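Local atomic coordinates of alkane monooxygenase (Geobacillus thermodenitrificans, PDB entry 3B9N), a protein that belongs to the luciferase-like monooxygenase family and is built around a TIM barrel. Residues A[274-279]-A[414-419]; A[347-352]-A[376-381]. All coordinates share one frame; numbering follows the deposited sequence.

Contact 1 (A[274-279]-A[414-419])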
ATOM      1  N   HIS A 274     -16.505  -4.430  -7.261  1.00 44.61           N
ATOM      2  CA  HIS A 274     -16.177  -3.805  -5.982  1.00 42.01           C
ATOM      3  C   HIS A 274     -14.722  -4.030  -5.592  1.00 39.15           C
ATOM      4  O   HIS A 274     -14.363  -3.938  -4.416  1.00 37.79           O
ATOM      5  CB  HIS A 274     -17.080  -4.347  -4.872  1.00 43.62           C
ATOM      6  CG  HIS A 274     -18.532  -4.050  -5.071  1.00 46.45           C
ATOM      7  ND1 HIS A 274     -18.982  -3.051  -5.910  1.00 47.48           N
ATOM      8  CD2 HIS A 274     -19.638  -4.615  -4.534  1.00 46.48           C
ATOM      9  CE1 HIS A 274     -20.302  -3.018  -5.884  1.00 47.54           C
ATOM     10  NE2 HIS A 274     -20.725  -3.956  -5.056  1.00 48.43           N
ATOM     11  N   ILE A 275     -13.886  -4.327  -6.582  1.00 36.07           N
ATOM     12  CA  ILE A 275     -12.463  -4.566  -6.356  1.00 32.58           C
ATOM     13  C   ILE A 275     -11.637  -3.861  -7.432  1.00 31.60           C
ATOM     14  O   ILE A 275     -11.716  -4.208  -8.616  1.00 30.76           O
ATOM     15  CB  ILE A 275     -12.126  -6.069  -6.424  1.00 31.98           C
ATOM     16  CG1 ILE A 275     -13.000  -6.859  -5.453  1.00 31.31           C
ATOM     17  CG2 ILE A 275     -10.663  -6.279  -6.113  1.00 30.10           C
ATOM     18  CD1 ILE A 275     -12.809  -8.367  -5.557  1.00 30.40           C
ATOM     19  N   LYS A 276     -10.841  -2.878  -7.018  1.00 31.15           N
ATOM     20  CA  LYS A 276      -9.989  -2.138  -7.945  1.00 29.88           C
ATOM     21  C   LYS A 276      -8.624  -2.808  -8.074  1.00 30.04           C
ATOM     22  O   LYS A 276      -7.949  -3.069  -7.083  1.00 30.61           O
ATOM     23  CB  LYS A 276      -9.797  -0.697  -7.470  1.00 30.57           C
ATOM     24  CG  LYS A 276     -11.065   0.129  -7.450  1.00 34.91           C
ATOM     25  CD  LYS A 276     -11.713   0.156  -8.818  1.00 39.55           C
ATOM     26  CE  LYS A 276     -12.836   1.164  -8.849  1.00 40.60           C
ATOM     27  NZ  LYS A 276     -12.295   2.510  -8.509  1.00 43.81           N
ATOM     28  N   MET A 277      -8.224  -3.074  -9.309  1.00 28.22           N
ATOM     29  CA  MET A 277      -6.943  -3.715  -9.595  1.00 28.97           C
ATOM     30  C   MET A 277      -5.869  -2.669  -9.904  1.00 27.53           C
ATOM     31  O   MET A 277      -6.087  -1.770 -10.718  1.00 24.41           O
ATOM     32  CB  MET A 277      -7.107  -4.650 -10.793  1.00 29.41           C
ATOM     33  CG  MET A 277      -8.227  -5.654 -10.624  1.00 30.42           C
ATOM     34  SD  MET A 277      -7.788  -6.985  -9.517  1.00 33.74           S
ATOM     35  CE  MET A 277      -7.875  -6.203  -7.958  1.00 36.98           C
ATOM     36  N   PHE A 278      -4.714  -2.781  -9.256  1.00 26.34           N
ATOM     37  CA  PHE A 278      -3.622  -1.834  -9.492  1.00 27.92           C
ATOM     38  C   PHE A 278      -2.356  -2.533  -9.957  1.00 28.62           C
ATOM     39  O   PHE A 278      -2.083  -3.675  -9.578  1.00 29.65           O
ATOM     40  CB  PHE A 278      -3.275  -1.039  -8.224  1.00 27.09           C
ATOM     41  CG  PHE A 278      -4.308  -0.026  -7.832  1.00 28.86           C
ATOM     42  CD1 PHE A 278      -5.518  -0.423  -7.257  1.00 29.36           C
ATOM     43  CD2 PHE A 278      -4.083   1.331  -8.055  1.00 28.12           C
ATOM     44  CE1 PHE A 278      -6.493   0.525  -6.914  1.00 30.24           C
ATOM     45  CE2 PHE A 278      -5.050   2.291  -7.717  1.00 27.77           C
ATOM     46  CZ  PHE A 278      -6.253   1.888  -7.149  1.00 28.53           C
ATOM     47  N   ALA A 279      -1.579  -1.838 -10.775  1.00 28.55           N
ATOM     48  CA  ALA A 279      -0.324  -2.386 -11.258  1.00 27.83           C
ATOM     49  C   ALA A 279       0.749  -1.410 -10.820  1.00 27.46           C
ATOM     50  O   ALA A 279       0.488  -0.213 -10.680  1.00 27.95           O
ATOM     51  CB  ALA A 279      -0.345  -2.520 -12.792  1.00 27.04           C
ATOM     52  N   GLU A 414     -15.743   6.673  -1.467  1.00 24.00           N
ATOM     53  CA  GLU A 414     -16.659   7.267  -2.441  1.00 26.02           C
ATOM     54  C   GLU A 414     -15.882   7.637  -3.707  1.00 26.18           C
ATOM     55  O   GLU A 414     -16.306   7.324  -4.818  1.00 26.65           O
ATOM     56  CB  GLU A 414     -17.335   8.515  -1.861  1.00 26.72           C
ATOM     57  CG  GLU A 414     -18.270   8.260  -0.684  1.00 28.70           C
ATOM     58  CD  GLU A 414     -18.850   9.550  -0.121  1.00 31.63           C
ATOM     59  OE1 GLU A 414     -18.090  10.319   0.508  1.00 33.51           O
ATOM     60  OE2 GLU A 414     -20.064   9.799  -0.316  1.00 34.21           O
ATOM     61  N   LYS A 415     -14.744   8.303  -3.539  1.00 24.47           N
ATOM     62  CA  LYS A 415     -13.919   8.686  -4.683  1.00 26.14           C
ATOM     63  C   LYS A 415     -13.555   7.427  -5.483  1.00 27.60           C
ATOM     64  O   LYS A 415     -13.390   7.478  -6.703  1.00 27.99           O
ATOM     65  CB  LYS A 415     -12.645   9.386  -4.201  1.00 25.51           C
ATOM     66  CG  LYS A 415     -12.866  10.786  -3.632  1.00 24.52           C
ATOM     67  CD  LYS A 415     -11.621  11.280  -2.890  1.00 24.89           C
ATOM     68  CE  LYS A 415     -11.633  12.787  -2.661  1.00 25.11           C
ATOM     69  NZ  LYS A 415     -12.667  13.260  -1.711  1.00 25.69           N
ATOM     70  N   LEU A 416     -13.431   6.300  -4.781  1.00 28.63           N
ATOM     71  CA  LEU A 416     -13.104   5.027  -5.413  1.00 29.58           C
ATOM     72  C   LEU A 416     -14.331   4.353  -6.004  1.00 30.64           C
ATOM     73  O   LEU A 416     -14.335   4.010  -7.178  1.00 32.63           O
ATOM     74  CB  LEU A 416     -12.432   4.070  -4.416  1.00 30.06           C
ATOM     75  CG  LEU A 416     -10.943   4.307  -4.116  1.00 30.82           C
ATOM     76  CD1 LEU A 416     -10.506   3.465  -2.922  1.00 31.37           C
ATOM     77  CD2 LEU A 416     -10.107   3.978  -5.350  1.00 26.76           C
ATOM     78  N   PHE A 417     -15.386   4.178  -5.216  1.00 29.66           N
ATOM     79  CA  PHE A 417     -16.572   3.511  -5.740  1.00 29.51           C
ATOM     80  C   PHE A 417     -17.831   4.344  -5.980  1.00 30.65           C
ATOM     81  O   PHE A 417     -18.919   3.782  -6.171  1.00 29.45           O
ATOM     82  CB  PHE A 417     -16.918   2.314  -4.864  1.00 28.39           C
ATOM     83  CG  PHE A 417     -15.773   1.381  -4.657  1.00 28.65           C
ATOM     84  CD1 PHE A 417     -14.801   1.657  -3.698  1.00 30.13           C
ATOM     85  CD2 PHE A 417     -15.654   0.231  -5.419  1.00 27.32           C
ATOM     86  CE1 PHE A 417     -13.729   0.794  -3.498  1.00 29.03           C
ATOM     87  CE2 PHE A 417     -14.584  -0.644  -5.230  1.00 30.51           C
ATOM     88  CZ  PHE A 417     -13.619  -0.360  -4.265  1.00 28.67           C
ATOM     89  N   GLY A 418     -17.687   5.669  -5.985  1.00 31.03           N
ATOM     90  CA  GLY A 418     -18.825   6.539  -6.239  1.00 33.25           C
ATOM     91  C   GLY A 418     -19.443   7.230  -5.039  1.00 35.40           C
ATOM     92  O   GLY A 418     -19.346   6.760  -3.903  1.00 34.72           O
ATOM     93  N   LYS A 419     -20.091   8.359  -5.300  1.00 36.25           N
ATOM     94  CA  LYS A 419     -20.726   9.124  -4.246  1.00 39.11           C
ATOM     95  C   LYS A 419     -21.782   8.281  -3.563  1.00 39.41           C
ATOM     96  O   LYS A 419     -22.435   7.462  -4.203  1.00 39.53           O
ATOM     97  CB  LYS A 419     -21.352  10.395  -4.817  1.00 41.21           C
ATOM     98  CG  LYS A 419     -21.967  11.283  -3.761  1.00 45.55           C
ATOM     99  CD  LYS A 419     -21.981  12.743  -4.172  1.00 47.42           C
ATOM    100  CE  LYS A 419     -22.305  13.622  -2.964  1.00 50.34           C
ATOM    101  NZ  LYS A 419     -21.436  13.280  -1.786  1.00 51.29           N
TER
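Leu-416, in the last turn of helix 412-417, meets the strand segment through both its backbone and its side chain. Its carbonyl O accepts a hydrogen bond from Lys-276 NZ at 2.9 Å. The ammonium approaches from above the carbonyl plane, about 37° out of it. Bends at its second and fourth torsions curl the lysine chain up to this oxygen, while Leu-416 CD2 comes to 4.1 Å from the same NZ. The leucine side chain also touches His-6 and Cys-243. These residues, like Lys-276, begin parallel strands of the TIM barrel, so the short C-terminal helix is laid against the N-terminal end of the barrel. Phe-417 follows and reaches further towards the strand. The phenylalanine and lysine side chains slide past each other in opposite directions, with Phe-417 CZ 4.1 Å from Lys-276 CG. Lys-276 NZ stands nearly along the ring normal, but at 5.1 Å from the centroid of the Phe-417 ring this cation-pi contact is weak at most. The far end of the ring meets backbone: Phe-417 CE2 is 3.4 Å from His-274 O, and Ile-275 N lies at the ring edge, in its plane. At Gly-418 phi turns positive and the chain leaves the helix; just beyond, Gly-420 N bonds back to Glu-414 OE2.

Contact 2 (A[347-352]-A[376-381])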
ATOM      1  N   LYS A 347      12.803  -5.037 -11.833  1.00 52.81           N
ATOM      2  CA  LYS A 347      11.832  -5.189 -10.754  1.00 52.06           C
ATOM      3  C   LYS A 347      10.550  -5.798 -11.303  1.00 50.71           C
ATOM      4  O   LYS A 347      10.363  -5.838 -12.517  1.00 49.20           O
ATOM      5  CB  LYS A 347      11.552  -3.835 -10.104  1.00 53.21           C
ATOM      6  CG  LYS A 347      12.746  -3.256  -9.338  1.00 55.41           C
ATOM      7  CD  LYS A 347      13.178  -4.178  -8.189  1.00 56.70           C
ATOM      8  CE  LYS A 347      14.359  -3.603  -7.421  1.00 58.12           C
ATOM      9  NZ  LYS A 347      14.798  -4.497  -6.308  1.00 59.54           N
ATOM     10  N   TRP A 348       9.671  -6.267 -10.419  1.00 49.47           N
ATOM     11  CA  TRP A 348       8.429  -6.901 -10.858  1.00 49.20           C
ATOM     12  C   TRP A 348       7.299  -5.928 -11.191  1.00 47.08           C
ATOM     13  O   TRP A 348       6.122  -6.224 -10.979  1.00 47.47           O
ATOM     14  CB  TRP A 348       7.955  -7.929  -9.819  1.00 52.19           C
ATOM     15  CG  TRP A 348       7.026  -8.991 -10.393  1.00 54.79           C
ATOM     16  CD1 TRP A 348       6.927  -9.376 -11.707  1.00 55.55           C
ATOM     17  CD2 TRP A 348       6.123  -9.838  -9.663  1.00 56.46           C
ATOM     18  NE1 TRP A 348       6.025 -10.410 -11.836  1.00 56.62           N
ATOM     19  CE2 TRP A 348       5.516 -10.714 -10.601  1.00 57.22           C
ATOM     20  CE3 TRP A 348       5.767  -9.947  -8.309  1.00 56.52           C
ATOM     21  CZ2 TRP A 348       4.574 -11.682 -10.226  1.00 57.38           C
ATOM     22  CZ3 TRP A 348       4.831 -10.911  -7.935  1.00 57.38           C
ATOM     23  CH2 TRP A 348       4.245 -11.766  -8.894  1.00 57.40           C
ATOM     24  N   PHE A 349       7.672  -4.770 -11.718  1.00 44.76           N
ATOM     25  CA  PHE A 349       6.710  -3.757 -12.123  1.00 42.91           C
ATOM     26  C   PHE A 349       7.242  -3.068 -13.378  1.00 41.75           C
ATOM     27  O   PHE A 349       8.449  -3.052 -13.628  1.00 40.15           O
ATOM     28  CB  PHE A 349       6.486  -2.735 -11.007  1.00 41.49           C
ATOM     29  CG  PHE A 349       7.734  -2.032 -10.564  1.00 41.28           C
ATOM     30  CD1 PHE A 349       8.339  -2.361  -9.356  1.00 41.86           C
ATOM     31  CD2 PHE A 349       8.307  -1.035 -11.351  1.00 40.83           C
ATOM     32  CE1 PHE A 349       9.506  -1.705  -8.931  1.00 43.17           C
ATOM     33  CE2 PHE A 349       9.472  -0.370 -10.941  1.00 42.19           C
ATOM     34  CZ  PHE A 349      10.074  -0.706  -9.727  1.00 42.92           C
ATOM     35  N   LYS A 350       6.336  -2.502 -14.163  1.00 41.14           N
ATOM     36  CA  LYS A 350       6.699  -1.823 -15.402  1.00 39.84           C
ATOM     37  C   LYS A 350       7.613  -0.620 -15.172  1.00 38.37           C
ATOM     38  O   LYS A 350       7.542   0.041 -14.138  1.00 38.37           O
ATOM     39  CB  LYS A 350       5.420  -1.372 -16.118  1.00 41.60           C
ATOM     40  CG  LYS A 350       5.611  -0.680 -17.456  1.00 41.87           C
ATOM     41  CD  LYS A 350       6.196  -1.614 -18.484  1.00 44.32           C
ATOM     42  CE  LYS A 350       6.117  -1.005 -19.871  1.00 47.25           C
ATOM     43  NZ  LYS A 350       6.781  -1.861 -20.893  1.00 46.79           N
ATOM     44  N   LEU A 351       8.474  -0.349 -16.147  1.00 36.76           N
ATOM     45  CA  LEU A 351       9.392   0.789 -16.096  1.00 35.56           C
ATOM     46  C   LEU A 351       9.250   1.523 -17.424  1.00 35.02           C
ATOM     47  O   LEU A 351       9.860   1.145 -18.422  1.00 36.22           O
ATOM     48  CB  LEU A 351      10.838   0.322 -15.931  1.00 33.71           C
ATOM     49  CG  LEU A 351      11.895   1.427 -15.957  1.00 33.31           C
ATOM     50  CD1 LEU A 351      11.754   2.302 -14.714  1.00 33.03           C
ATOM     51  CD2 LEU A 351      13.279   0.801 -16.010  1.00 29.39           C
ATOM     52  N   SER A 352       8.442   2.570 -17.438  1.00 32.94           N
ATOM     53  CA  SER A 352       8.232   3.311 -18.664  1.00 32.36           C
ATOM     54  C   SER A 352       9.169   4.501 -18.769  1.00 30.94           C
ATOM     55  O   SER A 352       9.175   5.373 -17.904  1.00 31.28           O
ATOM     56  CB  SER A 352       6.779   3.771 -18.743  1.00 32.81           C
ATOM     57  OG  SER A 352       6.515   4.396 -19.984  1.00 33.91           O
ATOM     58  N   ASN A 376       0.176   2.173  -9.096  1.00 26.87           N
ATOM     59  CA  ASN A 376       0.874   2.498  -7.868  1.00 29.09           C
ATOM     60  C   ASN A 376       2.226   2.978  -8.395  1.00 28.73           C
ATOM     61  O   ASN A 376       3.086   2.179  -8.770  1.00 27.37           O
ATOM     62  CB  ASN A 376       1.035   1.251  -6.998  1.00 30.86           C
ATOM     63  CG  ASN A 376       1.523   1.573  -5.592  1.00 34.16           C
ATOM     64  OD1 ASN A 376       0.964   2.431  -4.907  1.00 37.15           O
ATOM     65  ND2 ASN A 376       2.562   0.877  -5.154  1.00 34.76           N
ATOM     66  N   LEU A 377       2.382   4.294  -8.470  1.00 29.55           N
ATOM     67  CA  LEU A 377       3.603   4.912  -8.975  1.00 27.94           C
ATOM     68  C   LEU A 377       4.769   4.681  -8.025  1.00 27.54           C
ATOM     69  O   LEU A 377       4.667   4.942  -6.831  1.00 25.86           O
ATOM     70  CB  LEU A 377       3.380   6.413  -9.160  1.00 28.24           C
ATOM     71  CG  LEU A 377       4.533   7.116  -9.867  1.00 30.54           C
ATOM     72  CD1 LEU A 377       4.754   6.466 -11.222  1.00 29.28           C
ATOM     73  CD2 LEU A 377       4.235   8.603 -10.015  1.00 29.14           C
ATOM     74  N   VAL A 378       5.882   4.200  -8.560  1.00 28.55           N
ATOM     75  CA  VAL A 378       7.061   3.922  -7.750  1.00 27.88           C
ATOM     76  C   VAL A 378       8.176   4.938  -7.989  1.00 28.49           C
ATOM     77  O   VAL A 378       8.446   5.319  -9.120  1.00 28.75           O
ATOM     78  CB  VAL A 378       7.596   2.510  -8.043  1.00 29.52           C
ATOM     79  CG1 VAL A 378       8.932   2.300  -7.352  1.00 29.59           C
ATOM     80  CG2 VAL A 378       6.579   1.473  -7.579  1.00 29.51           C
ATOM     81  N   GLN A 379       8.824   5.363  -6.909  1.00 27.83           N
ATOM     82  CA  GLN A 379       9.904   6.342  -6.980  1.00 27.56           C
ATOM     83  C   GLN A 379      11.292   5.745  -7.184  1.00 27.68           C
ATOM     84  O   GLN A 379      11.575   4.634  -6.735  1.00 28.43           O
ATOM     85  CB  GLN A 379       9.951   7.152  -5.686  1.00 26.71           C
ATOM     86  CG  GLN A 379       8.720   7.964  -5.399  1.00 26.58           C
ATOM     87  CD  GLN A 379       8.811   8.690  -4.081  1.00 24.26           C
ATOM     88  OE1 GLN A 379       8.717   8.083  -3.016  1.00 25.44           O
ATOM     89  NE2 GLN A 379       9.007  10.002  -4.141  1.00 23.28           N
ATOM     90  N   TYR A 380      12.152   6.503  -7.861  1.00 27.71           N
ATOM     91  CA  TYR A 380      13.539   6.112  -8.052  1.00 28.03           C
ATOM     92  C   TYR A 380      14.310   7.250  -7.419  1.00 27.45           C
ATOM     93  O   TYR A 380      15.399   7.072  -6.890  1.00 27.33           O
ATOM     94  CB  TYR A 380      13.904   5.960  -9.538  1.00 28.74           C
ATOM     95  CG  TYR A 380      13.712   4.540 -10.052  1.00 31.02           C
ATOM     96  CD1 TYR A 380      13.267   3.524  -9.195  1.00 30.55           C
ATOM     97  CD2 TYR A 380      13.958   4.208 -11.384  1.00 30.38           C
ATOM     98  CE1 TYR A 380      13.072   2.229  -9.641  1.00 30.64           C
ATOM     99  CE2 TYR A 380      13.763   2.900 -11.842  1.00 30.81           C
ATOM    100  CZ  TYR A 380      13.321   1.919 -10.960  1.00 32.50           C
ATOM    101  OH  TYR A 380      13.127   0.621 -11.381  1.00 35.15           O
ATOM    102  N   VAL A 381      13.702   8.428  -7.437  1.00 26.83           N
ATOM    103  CA  VAL A 381      14.327   9.606  -6.865  1.00 26.02           C
ATOM    104  C   VAL A 381      13.237  10.516  -6.289  1.00 26.16           C
ATOM    105  O   VAL A 381      12.155  10.622  -6.857  1.00 24.87           O
ATOM    106  CB  VAL A 381      15.145  10.348  -7.953  1.00 25.31           C
ATOM    107  CG1 VAL A 381      14.220  11.135  -8.856  1.00 23.43           C
ATOM    108  CG2 VAL A 381      16.179  11.236  -7.307  1.00 25.37           C
TER
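Phe-349 packs on Val-378 and Tyr-380, and Leu-351 on Tyr-380, in an apolar cluster without a hydrogen bond between the two segments. It lies in the TIM barrel, around the start of strand 350-354 and the C-terminal part of strand 374-378, and its segments sit on these two strands of a beta-alpha-beta unit joined through helix 356-370. Val-378 CB stands over one face of the Phe-349 ring, and Val-378 CG1 is 4.0 Å from Phe-349 CZ, the two side chains crossing at about a right angle. Lys-347 CB, from the ring's own segment, rests against the opposite face, 3.2 Å above the plane and offset towards the rim, so the phenyl group is held between the two. Tyr-380 arrives from the direction opposite to Phe-349 and brings its OH to 3.7 Å from Phe-349 CZ, obliquely to the phenyl plane. Leu-351 meets the same tyrosine crosswise. Its CG lies anti to the backbone N (chi1 176°), which carries CD1 to 3.6 Å from Tyr-380 CE2.

In the next shell, Cys-282 of strand 276-285 touches Phe-349, Leu-351 and Tyr-380, and its backbone is hydrogen-bonded to Lys-350 and Ser-352. Trp-303 packs edge-to-face with the tyrosine ring. Lys-347 sends its NZ away from the cluster to His-308 ND1, and the same phenolic oxygen that touches Phe-349 is fixed by a hydrogen bond between Tyr-380 OH and Leu-344 O.

How the contacts relate
Followed from the N terminus, the chain first lays down 274-279, the opening half of contact 1, at the start of strand 276-285. After three helices it reaches 347-352, then runs through helix 356-370 to 376-381, where contact 2 closes a short loop of 23 residues. Only after helix 384-399 does 414-419 return to close contact 1, a loop of 134 residues in which the smaller one is nested. Their centres are about 21 Å apart, yet they join where strands 276-285 and 374-378 run side by side, through a probable hydrogen bond of 2.9 Å from Asn-376 N to Ala-279 O. Contact 1 fastens the C-terminal helix to the sheet; contact 2 joins strands 350-354 and 374-378.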